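Tb427.07.360- putative uncharacterized metacyclic invariant surface protein from Trypanosoma brucei (Trypanosoma brucei, PDB 5VTL) is of unknown function but is a putative invariant surface protein of metacyclic trypanosomes, with an extended, mostly helical architecture that probably faces the parasite's exterior. Local coordinates at residues L144-V148 and M167-R171. Residues are numbered along the deposited sequence; the frame is centred on the assembly and turned at random.
Sequences LKKAV and MADLR
NH2 of Arg171 settles against the aliphatic root of Lys145, 3.7 Å from its CB and 3.9 Å from its CG, with no hydrogen bond joining the two segments. The guanidinium lies across the helix surface: Lys145 CA sits over one of its faces, nearer the edge of the group than its middle, and Leu144 O lies over that same face. A bend in the arginine chain at chi3 (53°) lays the flat group along the neighbouring backbone. Its methylene stem is used as well, CG meeting Leu144 CB at 4.2 Å and CD meeting Val148 CG2 at 4.0 Å.

Deeper in, the contact turns wholly apolar. The side chains of Val148 and Met167 run alongside each other, pointing opposite ways, and CG2 of the valine rests 3.9 Å from CG of the methionine. Folded at chi2 (-71°) and again at chi3, the thioether chain brings its terminal CE to Leu144 CD2, while the other leucine methyl, CD1, approaches Leu170 CG at 4.3 Å. Phe13 of helix 4-58 packs on Met167, and Ala97 and Ala101 of helix 63-102 on Leu170, so this layer merges with the core of the helical bundle.

In the hairpin of helices 141-154 and 157-209, the axes of segments 144-148 and 167-171 come within 11.3 Å and are nearly antiparallel (167°); the Cys152–Cys160 disulfide bridges the two helices near the turn. This pairing illustrates how a long arginine can serve an interface chiefly through its carbon stem and the face of its head. Lys145 leads its own ammonium away, keeping NZ 6.6 Å from Arg171 NH2, probably easing the repulsion of like charges; with no hydrogen bond between the segments, cohesion between them rests on apolar and van der Waals packing.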
# COMPACT_ATOMS: atom_id res chain seq x y z
N LEU A 144 -7.66 9.67 5.53
CA LEU A 144 -7.26 11.06 5.29
C LEU A 144 -8.37 11.85 4.60
O LEU A 144 -8.56 13.03 4.87
CB LEU A 144 -5.97 11.15 4.46
CG LEU A 144 -4.70 10.56 5.07
CD1 LEU A 144 -3.58 10.64 4.06
CD2 LEU A 144 -4.31 11.27 6.33
N LYS A 145 -9.11 11.20 3.71
CA LYS A 145 -10.26 11.81 3.08
C LYS A 145 -11.32 12.18 4.11
O LYS A 145 -11.83 13.28 4.13
CB LYS A 145 -10.89 10.87 2.04
CG LYS A 145 -12.19 11.37 1.43
CD LYS A 145 -12.71 10.45 0.34
CE LYS A 145 -13.04 9.08 0.86
NZ LYS A 145 -13.75 8.26 -0.15
N LYS A 146 -11.67 11.22 4.96
CA LYS A 146 -12.68 11.48 5.99
C LYS A 146 -12.25 12.60 6.93
O LYS A 146 -13.06 13.39 7.39
CB LYS A 146 -12.95 10.21 6.80
CG LYS A 146 -13.60 9.11 6.00
CD LYS A 146 -15.00 9.53 5.52
CE LYS A 146 -15.26 9.22 4.08
NZ LYS A 146 -16.72 9.42 3.77
N ALA A 147 -10.96 12.66 7.23
CA ALA A 147 -10.42 13.70 8.10
C ALA A 147 -10.66 15.10 7.54
O ALA A 147 -11.13 16.02 8.23
CB ALA A 147 -8.94 13.45 8.33
N VAL A 148 -10.37 15.26 6.25
CA VAL A 148 -10.58 16.54 5.60
C VAL A 148 -12.08 16.82 5.58
O VAL A 148 -12.53 17.94 5.87
CB VAL A 148 -9.99 16.52 4.18
CG1 VAL A 148 -10.45 17.73 3.38
CG2 VAL A 148 -8.44 16.44 4.26
N MET A 167 -3.84 19.87 2.39
CA MET A 167 -3.70 18.41 2.44
C MET A 167 -3.54 17.74 1.08
O MET A 167 -3.32 16.54 1.02
CB MET A 167 -4.92 17.80 3.13
CG MET A 167 -4.83 17.92 4.62
SD MET A 167 -3.54 16.82 5.24
CE MET A 167 -4.28 15.23 4.88
N ALA A 168 -3.67 18.51 0.01
CA ALA A 168 -3.76 17.93 -1.33
C ALA A 168 -2.49 17.16 -1.70
O ALA A 168 -2.56 16.08 -2.28
CB ALA A 168 -4.03 19.03 -2.33
N ASP A 169 -1.33 17.70 -1.34
CA ASP A 169 -0.04 17.10 -1.70
C ASP A 169 0.13 15.77 -0.97
O ASP A 169 0.42 14.75 -1.60
CB ASP A 169 1.10 18.04 -1.33
CG ASP A 169 1.37 19.10 -2.40
OD1 ASP A 169 0.53 19.28 -3.31
OD2 ASP A 169 2.44 19.75 -2.33
N LEU A 170 -0.06 15.78 0.34
CA LEU A 170 0.03 14.55 1.13
C LEU A 170 -0.91 13.48 0.60
O LEU A 170 -0.53 12.30 0.45
CB LEU A 170 -0.31 14.82 2.59
CG LEU A 170 -0.47 13.60 3.48
CD1 LEU A 170 0.74 12.68 3.42
CD2 LEU A 170 -0.70 14.09 4.91
N ARG A 171 -2.14 13.89 0.33
CA ARG A 171 -3.15 12.94 -0.12
C ARG A 171 -2.82 12.38 -1.49
O ARG A 171 -3.06 11.20 -1.74
CB ARG A 171 -4.53 13.59 -0.07
CG ARG A 171 -4.94 13.81 1.39
CD ARG A 171 -6.34 14.33 1.52
NE ARG A 171 -7.25 13.46 0.80
CZ ARG A 171 -8.38 13.85 0.22
NH1 ARG A 171 -8.75 15.12 0.26
NH2 ARG A 171 -9.13 12.96 -0.42